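Local coordinates for type III effector XopAI (Xanthomonas citri, PDB 6K93), which has a mono-ADP-ribosyltransferase fold, probably binds arginine-containing peptides and is thought to act as an effector delivered into host cells by type III secretion, at residues 172-177 with 244-249; 179-184 with 197-202; 233-238 with 308-313; 272-277 with 283-288. All blocks are in the same frame, centred on the assembly; numbering follows the deposited sequence.

Contact 1 (172-177 with 244-249)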
# COMPACT_ATOMS: atom_id res chain seq x y z
N GLN A 172 3.34 8.20 2.52
CA GLN A 172 3.59 9.26 1.55
C GLN A 172 4.16 8.69 0.26
O GLN A 172 3.73 9.07 -0.84
CB GLN A 172 4.52 10.33 2.14
CG GLN A 172 4.72 11.49 1.16
CD GLN A 172 5.58 12.60 1.73
OE1 GLN A 172 5.74 12.73 2.93
NE2 GLN A 172 6.14 13.42 0.84
N ALA A 173 5.11 7.75 0.37
CA ALA A 173 5.71 7.17 -0.83
C ALA A 173 4.68 6.43 -1.66
O ALA A 173 4.75 6.42 -2.90
CB ALA A 173 6.85 6.21 -0.43
N TRP A 174 3.71 5.78 -0.99
CA TRP A 174 2.64 5.11 -1.71
C TRP A 174 1.91 6.07 -2.65
O TRP A 174 1.49 5.69 -3.73
CB TRP A 174 1.66 4.47 -0.73
CG TRP A 174 0.39 4.10 -1.40
CD1 TRP A 174 -0.76 4.86 -1.44
CD2 TRP A 174 0.15 2.98 -2.24
NE1 TRP A 174 -1.71 4.24 -2.21
CE2 TRP A 174 -1.17 3.09 -2.72
CE3 TRP A 174 0.91 1.88 -2.61
CZ2 TRP A 174 -1.73 2.14 -3.54
CZ3 TRP A 174 0.35 0.93 -3.43
CH2 TRP A 174 -0.96 1.05 -3.88
N THR A 175 1.75 7.33 -2.24
CA THR A 175 1.02 8.29 -3.05
C THR A 175 1.87 8.94 -4.14
O THR A 175 1.39 9.83 -4.84
CB THR A 175 0.39 9.38 -2.17
OG1 THR A 175 1.38 10.24 -1.59
CG2 THR A 175 -0.43 8.74 -1.05
N THR A 176 3.11 8.48 -4.33
CA THR A 176 3.94 8.88 -5.45
C THR A 176 3.90 7.77 -6.51
O THR A 176 3.30 6.71 -6.32
CB THR A 176 5.38 9.16 -5.01
OG1 THR A 176 6.06 7.91 -4.78
CG2 THR A 176 5.42 10.03 -3.77
N ASP A 177 4.62 7.98 -7.62
CA ASP A 177 4.71 6.97 -8.65
C ASP A 177 5.43 5.71 -8.18
O ASP A 177 5.38 4.69 -8.88
CB ASP A 177 5.45 7.55 -9.86
CG ASP A 177 4.65 8.64 -10.56
OD1 ASP A 177 3.40 8.62 -10.46
OD2 ASP A 177 5.26 9.53 -11.18
N ARG A 244 -4.95 -9.63 -2.06
CA ARG A 244 -3.50 -9.64 -1.88
C ARG A 244 -2.84 -8.36 -2.34
O ARG A 244 -1.62 -8.22 -2.22
CB ARG A 244 -2.90 -10.87 -2.57
CG ARG A 244 -3.53 -12.16 -2.03
CD ARG A 244 -2.90 -13.45 -2.54
NE ARG A 244 -1.45 -13.46 -2.46
CZ ARG A 244 -0.72 -14.55 -2.23
NH1 ARG A 244 -1.31 -15.73 -2.04
NH2 ARG A 244 0.60 -14.45 -2.19
N ARG A 245 -3.63 -7.42 -2.87
CA ARG A 245 -3.13 -6.13 -3.32
C ARG A 245 -3.26 -5.07 -2.23
O ARG A 245 -4.06 -5.19 -1.29
CB ARG A 245 -3.89 -5.66 -4.58
CG ARG A 245 -3.80 -6.69 -5.70
CD ARG A 245 -3.89 -6.02 -7.14
NE ARG A 245 -5.00 -5.19 -7.17
CZ ARG A 245 -5.19 -3.99 -7.75
NH1 ARG A 245 -4.32 -3.32 -8.54
NH2 ARG A 245 -6.33 -3.43 -7.54
N PHE A 246 -2.45 -4.02 -2.38
CA PHE A 246 -2.73 -2.72 -1.79
C PHE A 246 -3.84 -2.10 -2.62
O PHE A 246 -3.63 -1.64 -3.74
CB PHE A 246 -1.49 -1.84 -1.78
CG PHE A 246 -0.44 -2.35 -0.86
CD1 PHE A 246 0.44 -3.30 -1.29
CD2 PHE A 246 -0.35 -1.90 0.45
CE1 PHE A 246 1.41 -3.82 -0.44
CE2 PHE A 246 0.59 -2.41 1.29
CZ PHE A 246 1.47 -3.37 0.84
N PHE A 247 -5.05 -2.09 -2.07
CA PHE A 247 -6.23 -1.68 -2.80
C PHE A 247 -6.61 -0.25 -2.41
O PHE A 247 -6.88 0.03 -1.23
CB PHE A 247 -7.40 -2.60 -2.50
CG PHE A 247 -8.66 -2.28 -3.26
CD1 PHE A 247 -8.68 -2.35 -4.66
CD2 PHE A 247 -9.81 -1.94 -2.59
CE1 PHE A 247 -9.86 -2.07 -5.35
CE2 PHE A 247 -10.97 -1.66 -3.28
CZ PHE A 247 -11.00 -1.72 -4.65
N ALA A 248 -6.54 0.65 -3.37
CA ALA A 248 -6.82 2.06 -3.12
C ALA A 248 -8.21 2.45 -3.59
O ALA A 248 -8.75 1.92 -4.57
CB ALA A 248 -5.79 2.95 -3.80
N ALA A 249 -8.78 3.40 -2.88
CA ALA A 249 -10.09 3.94 -3.18
C ALA A 249 -10.14 5.40 -2.78
O ALA A 249 -9.23 5.92 -2.17
CB ALA A 249 -11.18 3.13 -2.47
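W174, at the end of helix 165-174, reaches across to F246 and A248 with the far side of its indole. The first step sets the direction: from CB, CG lies anti to the backbone N (chi1 165°), which directs the indole toward 244-249. NE1, on the five-membered ring, hydrogen-bonds E285 OE2 of strand 285-288, which would restrain the rotation of the ring. Farther out, W174 CZ2 comes within 4.1 Å of A248 CB, a methyl lying at the indole edge near its plane. W174 CH2 is 3.6 Å from F246 CB, and CZ3 lies close to the same carbon. The indole tip therefore meets the start of the F246 side chain, whose phenyl leads away from W174. The six-membered ring of W174 and the phenyl of F246 have centroids 5.8 Å apart and planes at 37°, an oblique relation. The contact is thus apolar across the two segments, with its one polar group, the indole N-H, served by E285.

The helix end behind W174 is closed by threonines. Q172 O accepts from both T175 N and T175 OG1, and A173 O receives T176 OG1 at 2.7 Å in the carbonyl plane, on a lone pair. In the ADP-ribosyltransferase domain, W174 reaches from helix 165-174 to strands 247-250 and 285-288, where it also touches L287. F246 carries its phenyl on to A200, I203 and I204 of helix 194-209, so this indole lies where two helices and a small antiparallel sheet come together.

Contact 2 (179-184 with 197-202)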
# COMPACT_ATOMS: atom_id res chain seq x y z
N TYR A 179 4.41 3.71 -6.18
CA TYR A 179 3.43 2.68 -5.84
C TYR A 179 3.49 1.47 -6.74
O TYR A 179 3.10 0.36 -6.34
CB TYR A 179 2.00 3.24 -5.89
CG TYR A 179 1.37 3.42 -7.27
CD1 TYR A 179 1.78 4.44 -8.12
CD2 TYR A 179 0.38 2.56 -7.73
CE1 TYR A 179 1.21 4.61 -9.38
CE2 TYR A 179 -0.20 2.73 -8.98
CZ TYR A 179 0.23 3.76 -9.80
OH TYR A 179 -0.33 3.96 -11.06
N GLU A 180 3.94 1.64 -7.98
CA GLU A 180 3.95 0.53 -8.93
C GLU A 180 4.86 -0.60 -8.48
O GLU A 180 4.62 -1.75 -8.88
CB GLU A 180 4.35 1.04 -10.31
CG GLU A 180 3.25 1.90 -10.91
CD GLU A 180 3.21 1.84 -12.42
OE1 GLU A 180 4.09 2.46 -13.05
OE2 GLU A 180 2.29 1.19 -12.96
N VAL A 181 5.87 -0.31 -7.65
CA VAL A 181 6.77 -1.38 -7.22
C VAL A 181 6.12 -2.26 -6.17
O VAL A 181 6.57 -3.39 -5.95
CB VAL A 181 8.10 -0.80 -6.67
CG1 VAL A 181 7.99 -0.29 -5.27
CG2 VAL A 181 9.22 -1.88 -6.78
N VAL A 182 5.06 -1.79 -5.52
CA VAL A 182 4.55 -2.49 -4.34
C VAL A 182 3.09 -2.91 -4.44
O VAL A 182 2.68 -3.84 -3.74
CB VAL A 182 4.78 -1.61 -3.08
CG1 VAL A 182 3.98 -0.30 -3.16
CG2 VAL A 182 4.47 -2.36 -1.81
N GLN A 183 2.28 -2.23 -5.27
CA GLN A 183 0.85 -2.48 -5.23
C GLN A 183 0.54 -3.97 -5.33
O GLN A 183 -0.33 -4.48 -4.60
CB GLN A 183 0.11 -1.73 -6.33
CG GLN A 183 -1.39 -2.05 -6.38
CD GLN A 183 -2.22 -0.96 -7.04
OE1 GLN A 183 -1.89 -0.44 -8.09
NE2 GLN A 183 -3.34 -0.62 -6.39
N ASP A 184 1.21 -4.68 -6.23
CA ASP A 184 0.88 -6.06 -6.54
C ASP A 184 1.92 -7.06 -6.04
O ASP A 184 1.85 -8.24 -6.42
CB ASP A 184 0.75 -6.27 -8.05
CG ASP A 184 -0.54 -5.71 -8.65
OD1 ASP A 184 -1.35 -5.19 -7.91
OD2 ASP A 184 -0.73 -5.82 -9.88
N LEU A 197 9.02 -5.77 -1.67
CA LEU A 197 8.77 -6.41 -0.38
C LEU A 197 9.11 -5.48 0.77
O LEU A 197 8.40 -5.43 1.78
CB LEU A 197 9.56 -7.73 -0.28
CG LEU A 197 9.10 -8.80 -1.25
CD1 LEU A 197 10.11 -9.93 -1.25
CD2 LEU A 197 7.71 -9.32 -0.94
N ALA A 198 10.20 -4.72 0.64
CA ALA A 198 10.60 -3.79 1.69
C ALA A 198 9.57 -2.67 1.83
O ALA A 198 9.19 -2.31 2.94
CB ALA A 198 11.99 -3.22 1.38
N PHE A 199 9.12 -2.10 0.71
CA PHE A 199 8.04 -1.12 0.74
C PHE A 199 6.81 -1.70 1.44
O PHE A 199 6.16 -1.05 2.27
CB PHE A 199 7.65 -0.73 -0.70
CG PHE A 199 8.30 0.52 -1.24
CD1 PHE A 199 9.66 0.54 -1.55
CD2 PHE A 199 7.56 1.64 -1.50
CE1 PHE A 199 10.27 1.69 -2.08
CE2 PHE A 199 8.15 2.79 -2.02
CZ PHE A 199 9.49 2.81 -2.32
N ALA A 200 6.43 -2.92 1.05
CA ALA A 200 5.18 -3.51 1.54
C ALA A 200 5.16 -3.59 3.06
O ALA A 200 4.13 -3.31 3.69
CB ALA A 200 4.99 -4.89 0.91
N LYS A 201 6.28 -4.00 3.67
CA LYS A 201 6.28 -4.18 5.12
C LYS A 201 5.96 -2.87 5.83
O LYS A 201 5.23 -2.86 6.83
CB LYS A 201 7.63 -4.73 5.58
CG LYS A 201 7.90 -6.10 5.01
CD LYS A 201 9.29 -6.59 5.34
CE LYS A 201 9.56 -7.89 4.62
NZ LYS A 201 11.02 -8.25 4.65
N CYS A 202 6.52 -1.77 5.36
CA CYS A 202 6.30 -0.50 6.04
C CYS A 202 4.92 0.09 5.74
O CYS A 202 4.31 0.69 6.63
CB CYS A 202 7.41 0.47 5.67
SG CYS A 202 8.95 0.02 6.52
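V181 lays its CG1 methyl over the F199 ring, 4.1 Å from the centroid and 10° off the ring normal, a CH-pi contact centred on one face. This is packing of a loop turn on an alpha-helix in the ADP-ribosyltransferase domain: residues 179-181 have helical backbone angles, and 197-202 belongs to helix 194-209. Y179 O accepts from both V182 N and Q183 N, which holds the turn compact and presents two successive valines to the helix.

The valines divide the work. The V181 and F199 side chains cross at about a right angle, and the small tilt from the normal puts the methyl over the flat of the ring. V182 meets the start of the F199 side chain, with V182 CG2 3.7 Å from F199 CB. This branch is anti to the V182 backbone N (chi1 64° places CG1, not CG2, between N and carbonyl carbon), which turns it toward the helix surface. V182 CG2 also lies 3.8 Å from A200 CB.

F199 and F123 of helix 117-128 pair edge-to-face, so the valines pack on a phenyl that also packs on that helix. Beyond V182, Q183 NE2 hydrogen-bonds F246 O, tying the loop to the segment leading into strand 247-250. The closest approach is made against the backbone rather than a side chain: V182 CG2 stands 3.5 Å from A200 N.

Contact 3 (233-238 with 308-313)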
# COMPACT_ATOMS: atom_id res chain seq x y z
N GLU A 233 -10.84 -13.97 -11.71
CA GLU A 233 -9.89 -14.72 -10.90
C GLU A 233 -9.87 -14.26 -9.45
O GLU A 233 -9.43 -15.02 -8.57
CB GLU A 233 -8.49 -14.60 -11.48
CG GLU A 233 -8.23 -15.50 -12.64
CD GLU A 233 -6.81 -15.38 -13.15
OE1 GLU A 233 -5.88 -15.24 -12.32
OE2 GLU A 233 -6.64 -15.43 -14.39
N ARG A 234 -10.32 -13.04 -9.16
CA ARG A 234 -10.18 -12.46 -7.84
C ARG A 234 -11.49 -12.20 -7.12
O ARG A 234 -11.49 -12.18 -5.88
CB ARG A 234 -9.42 -11.13 -7.91
CG ARG A 234 -7.94 -11.30 -8.26
CD ARG A 234 -7.30 -10.01 -8.71
NE ARG A 234 -5.91 -10.25 -9.04
CZ ARG A 234 -5.50 -10.89 -10.13
NH1 ARG A 234 -6.36 -11.39 -11.02
NH2 ARG A 234 -4.19 -11.09 -10.34
N TYR A 235 -12.60 -12.01 -7.85
CA TYR A 235 -13.88 -11.62 -7.27
C TYR A 235 -14.97 -12.51 -7.83
O TYR A 235 -15.03 -12.71 -9.05
CB TYR A 235 -14.23 -10.16 -7.57
CG TYR A 235 -13.19 -9.17 -7.13
CD1 TYR A 235 -12.10 -8.88 -7.94
CD2 TYR A 235 -13.27 -8.52 -5.90
CE1 TYR A 235 -11.14 -7.99 -7.56
CE2 TYR A 235 -12.31 -7.63 -5.51
CZ TYR A 235 -11.24 -7.37 -6.33
OH TYR A 235 -10.25 -6.49 -5.98
N GLN A 236 -15.83 -13.03 -6.96
CA GLN A 236 -17.00 -13.77 -7.39
C GLN A 236 -18.17 -13.36 -6.51
O GLN A 236 -18.02 -13.25 -5.29
CB GLN A 236 -16.78 -15.29 -7.29
CG GLN A 236 -15.61 -15.82 -8.07
CD GLN A 236 -14.35 -15.94 -7.22
OE1 GLN A 236 -14.42 -16.26 -6.03
NE2 GLN A 236 -13.20 -15.68 -7.83
N GLU A 237 -19.32 -13.13 -7.13
CA GLU A 237 -20.54 -12.78 -6.39
C GLU A 237 -20.82 -13.82 -5.32
O GLU A 237 -20.75 -15.02 -5.58
CB GLU A 237 -21.72 -12.71 -7.37
CG GLU A 237 -22.68 -11.58 -7.12
CD GLU A 237 -23.65 -11.40 -8.27
OE1 GLU A 237 -23.51 -10.44 -9.02
OE2 GLU A 237 -24.56 -12.26 -8.42
N ARG A 238 -21.12 -13.34 -4.11
CA ARG A 238 -21.48 -14.14 -2.95
C ARG A 238 -20.28 -14.82 -2.30
O ARG A 238 -20.45 -15.57 -1.33
CB ARG A 238 -22.55 -15.19 -3.29
CG ARG A 238 -23.96 -14.61 -3.46
CD ARG A 238 -24.96 -15.62 -4.05
NE ARG A 238 -24.62 -15.93 -5.44
CZ ARG A 238 -24.96 -15.18 -6.49
NH1 ARG A 238 -25.69 -14.08 -6.31
NH2 ARG A 238 -24.60 -15.54 -7.71
N LEU A 308 -17.21 -4.18 -15.83
CA LEU A 308 -17.50 -4.86 -14.58
C LEU A 308 -17.55 -3.82 -13.47
O LEU A 308 -16.66 -2.96 -13.37
CB LEU A 308 -16.46 -5.91 -14.24
CG LEU A 308 -16.52 -7.00 -15.33
CD1 LEU A 308 -15.17 -7.67 -15.52
CD2 LEU A 308 -17.65 -7.99 -15.03
N LYS A 309 -18.59 -3.89 -12.66
CA LYS A 309 -18.71 -3.04 -11.48
C LYS A 309 -18.93 -3.93 -10.27
O LYS A 309 -19.90 -4.70 -10.20
CB LYS A 309 -19.84 -2.03 -11.61
CG LYS A 309 -19.86 -1.11 -10.42
CD LYS A 309 -20.79 0.06 -10.62
CE LYS A 309 -20.85 0.90 -9.37
NZ LYS A 309 -21.81 2.03 -9.52
N ILE A 310 -18.00 -3.84 -9.31
CA ILE A 310 -17.97 -4.74 -8.17
C ILE A 310 -18.48 -4.01 -6.94
O ILE A 310 -17.97 -2.95 -6.60
CB ILE A 310 -16.53 -5.24 -7.93
CG1 ILE A 310 -16.01 -5.96 -9.17
CG2 ILE A 310 -16.46 -6.10 -6.68
CD1 ILE A 310 -14.51 -6.01 -9.23
N TYR A 311 -19.48 -4.58 -6.29
CA TYR A 311 -19.98 -4.09 -5.01
C TYR A 311 -19.52 -5.05 -3.93
O TYR A 311 -19.79 -6.25 -4.01
CB TYR A 311 -21.50 -4.01 -5.02
CG TYR A 311 -22.06 -3.08 -6.06
CD1 TYR A 311 -22.17 -3.46 -7.39
CD2 TYR A 311 -22.48 -1.80 -5.72
CE1 TYR A 311 -22.68 -2.62 -8.34
CE2 TYR A 311 -23.00 -0.96 -6.67
CZ TYR A 311 -23.10 -1.37 -7.98
OH TYR A 311 -23.63 -0.52 -8.92
N GLN A 312 -18.77 -4.55 -2.96
CA GLN A 312 -18.25 -5.42 -1.93
C GLN A 312 -18.22 -4.68 -0.61
O GLN A 312 -18.24 -3.45 -0.56
CB GLN A 312 -16.85 -5.95 -2.28
CG GLN A 312 -15.83 -4.87 -2.46
CD GLN A 312 -14.45 -5.38 -2.84
OE1 GLN A 312 -14.27 -6.58 -3.08
NE2 GLN A 312 -13.49 -4.47 -2.91
N SER A 313 -18.18 -5.46 0.47
CA SER A 313 -18.19 -4.95 1.83
C SER A 313 -17.06 -5.54 2.64
O SER A 313 -16.94 -6.77 2.73
CB SER A 313 -19.53 -5.27 2.52
OG SER A 313 -20.59 -4.61 1.86
O HOH W 1 -10.45 -5.18 -3.63
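Two first torsions bring the Q312 amide oxygen to the edge of the Y235 ring: Y235 has CG anti to its carbonyl carbon (chi1 -56°), while Q312 has CG between backbone N and carbonyl carbon (chi1 60°) and then runs extended. Together with I310 they join the chain just after helix 228-234 to strand 308-315, the middle strand of the five-stranded mixed sheet in this mono-ADP-ribosyltransferase fold. I310 and Q312, two residues apart on the strand, both point toward the tyrosine.

I310 takes the ring face. Its CD1 lies 4.1 Å from the Y235 ring centroid and close to the normal, a CH-pi contact, and I310 CG2 is 4.1 Å from Y235 CD2. Q312 takes the edge: Q312 OE1 is 3.3 Å from Y235 CE2, near the ring plane, with ring and amide planes 51° apart. This carbonyl oxygen is buried and has no hydrogen-bonding partner in the model; the weakly positive ring-edge hydrogens may partly compensate it.

Y235 and W264 of the neighbouring strand 262-268 pair edge-to-face. The amide nitrogen of Q312 is better provided for than its oxygen, since Q312 NE2 hydrogen-bonds S266 OG and also reaches a water near the phenol. That water lies in the ring plane at the tyrosine edge, 2.7 Å from Y235 OH, and accepts from Q312 NE2 at 3.2 Å.

Contact 4 (272-277 with 283-288)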
# COMPACT_ATOMS: atom_id res chain seq x y z
N LYS A 272 -8.10 2.88 5.80
CA LYS A 272 -7.50 4.02 6.47
C LYS A 272 -7.41 5.21 5.54
O LYS A 272 -7.00 5.09 4.37
CB LYS A 272 -6.10 3.67 6.99
CG LYS A 272 -6.12 2.71 8.17
CD LYS A 272 -6.69 3.36 9.38
CE LYS A 272 -6.57 2.50 10.63
NZ LYS A 272 -7.51 1.35 10.59
N ARG A 273 -7.77 6.37 6.07
CA ARG A 273 -7.68 7.64 5.37
C ARG A 273 -6.25 8.12 5.38
O ARG A 273 -5.67 8.31 6.46
CB ARG A 273 -8.57 8.67 6.05
CG ARG A 273 -9.98 8.18 6.27
CD ARG A 273 -10.76 9.14 7.15
NE ARG A 273 -11.27 10.21 6.32
CZ ARG A 273 -12.08 11.16 6.77
NH1 ARG A 273 -12.46 11.17 8.05
NH2 ARG A 273 -12.54 12.11 5.96
N ILE A 274 -5.64 8.27 4.20
CA ILE A 274 -4.24 8.66 4.14
C ILE A 274 -4.04 10.04 3.51
O ILE A 274 -2.89 10.41 3.22
CB ILE A 274 -3.40 7.59 3.42
CG1 ILE A 274 -3.80 7.42 1.94
CG2 ILE A 274 -3.55 6.25 4.14
CD1 ILE A 274 -2.74 6.61 1.15
N SER A 275 -5.11 10.82 3.36
CA SER A 275 -4.98 12.17 2.82
C SER A 275 -4.01 13.04 3.62
O SER A 275 -3.30 13.87 3.04
CB SER A 275 -6.36 12.84 2.74
OG SER A 275 -7.01 12.88 4.01
N MET A 276 -3.94 12.84 4.94
CA MET A 276 -3.00 13.60 5.76
C MET A 276 -1.54 13.39 5.34
O MET A 276 -0.69 14.27 5.59
CB MET A 276 -3.17 13.18 7.23
CG MET A 276 -4.46 13.58 7.87
SD MET A 276 -4.12 14.83 9.12
CE MET A 276 -3.04 13.93 10.23
N PHE A 277 -1.22 12.23 4.73
CA PHE A 277 0.15 11.85 4.42
C PHE A 277 0.47 11.97 2.95
O PHE A 277 1.63 11.93 2.58
CB PHE A 277 0.40 10.42 4.92
CG PHE A 277 -0.16 10.20 6.27
CD1 PHE A 277 0.41 10.86 7.35
CD2 PHE A 277 -1.26 9.41 6.47
CE1 PHE A 277 -0.11 10.72 8.62
CE2 PHE A 277 -1.78 9.24 7.74
CZ PHE A 277 -1.23 9.90 8.81
N GLU A 283 -6.68 15.04 -2.66
CA GLU A 283 -7.32 13.74 -2.75
C GLU A 283 -7.81 13.32 -1.35
O GLU A 283 -7.39 13.86 -0.32
CB GLU A 283 -6.35 12.68 -3.31
CG GLU A 283 -5.92 12.87 -4.79
CD GLU A 283 -5.15 11.69 -5.39
OE1 GLU A 283 -4.84 10.70 -4.68
OE2 GLU A 283 -4.84 11.74 -6.60
N GLN A 284 -8.71 12.33 -1.35
CA GLN A 284 -9.25 11.71 -0.13
C GLN A 284 -9.13 10.19 -0.28
O GLN A 284 -10.11 9.45 -0.38
CB GLN A 284 -10.71 12.15 0.13
CG GLN A 284 -10.79 13.63 0.51
CD GLN A 284 -12.22 14.10 0.75
OE1 GLN A 284 -12.67 15.02 0.11
NE2 GLN A 284 -12.91 13.47 1.69
N GLU A 285 -7.87 9.72 -0.29
CA GLU A 285 -7.57 8.32 -0.53
C GLU A 285 -7.76 7.49 0.72
O GLU A 285 -7.39 7.91 1.82
CB GLU A 285 -6.15 8.17 -1.06
CG GLU A 285 -5.77 6.75 -1.39
CD GLU A 285 -4.45 6.63 -2.14
OE1 GLU A 285 -3.73 7.64 -2.28
OE2 GLU A 285 -4.15 5.52 -2.59
N VAL A 286 -8.32 6.30 0.53
CA VAL A 286 -8.44 5.26 1.54
C VAL A 286 -7.69 4.05 1.02
O VAL A 286 -7.87 3.68 -0.15
CB VAL A 286 -9.91 4.90 1.83
CG1 VAL A 286 -10.05 3.69 2.70
CG2 VAL A 286 -10.62 6.13 2.46
N LEU A 287 -6.83 3.45 1.84
CA LEU A 287 -5.95 2.39 1.40
C LEU A 287 -6.15 1.17 2.27
O LEU A 287 -6.14 1.27 3.50
CB LEU A 287 -4.50 2.85 1.43
CG LEU A 287 -3.53 1.85 0.84
CD1 LEU A 287 -3.79 1.57 -0.62
CD2 LEU A 287 -2.11 2.34 1.04
N PHE A 288 -6.37 0.03 1.62
CA PHE A 288 -6.50 -1.25 2.32
C PHE A 288 -5.25 -2.10 2.09
O PHE A 288 -4.74 -2.16 0.96
CB PHE A 288 -7.71 -2.05 1.82
CG PHE A 288 -9.04 -1.35 1.91
CD1 PHE A 288 -9.49 -0.58 0.86
CD2 PHE A 288 -9.87 -1.55 3.00
CE1 PHE A 288 -10.74 0.01 0.91
CE2 PHE A 288 -11.11 -0.95 3.04
CZ PHE A 288 -11.54 -0.18 2.00
O HOH W 2 -8.49 10.21 2.95
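K272 and L287 form a hydrogen-bonded antiparallel pair, and R273 with V286 the adjacent non-hydrogen-bonded one, in a beta hairpin whose strand 285-288 is the middle strand of a three-stranded sheet.

Backbone bonds dominate. L287 N donates to K272 O at 3.0 Å, whereas the return bond from K272 N to L287 O is weak at 3.4 Å. The ladder continues past the short strand 272-273, with I274 N giving E285 O a nearly straight bond of 3.0 Å (172° at the hydrogen). CA-H...O contacts supplement it: V286 CA is 3.2 Å from K272 O, and R273 CA is 3.6 Å from E285 O.

Van der Waals contact comes from I274. Its CG1 lies between the backbone N and carbonyl carbon (chi1 64°), which carries I274 CD1 across to the E285 side chain, 3.7 Å from E285 CD. I274 CD1 is also 4.2 Å from L287 CB, an apolar pair. E285 runs extended, its carboxylate carbon beside the isoleucine methyl and its OE2 taken by W174 NE1 of helix 165-174.

Polar side chains find partners beyond the hairpin. R273 NE makes a salt bridge with E251, and Q284 NE2 hydrogen-bonds the other carboxylate oxygen of that residue, so one acid serves a side chain from each arm. K272 NZ hydrogen-bonds S215 OG and T270 O.

A water extends the bonding beyond I274: it donates to E285 O at 2.8 Å and accepts a weak bond from S275 N.

Contacts 1 and 2 lie deep, their centres about 4 and 6 Å from the chain centre, and are wholly apolar between their segments. Contact 3 is also buried, but its centre is about 20 Å from the chain centre, on the five-stranded sheet, where it mixes ring packing with a water bridge. Contact 4, partly buried, relies mainly on backbone bonds. Contacts 1 and 4 share the smaller sheet: strands 247-250 and 285-288 are neighbours, with A249 O 2.9 Å from V286 N. Contacts 1 and 2 touch through 179-184, which packs beside both W174 and F246. Contact 3 meets contact 1 where F247 CE2 is 3.8 Å from Q312 NE2, linking the two sheets; it does not touch contact 2 or 4.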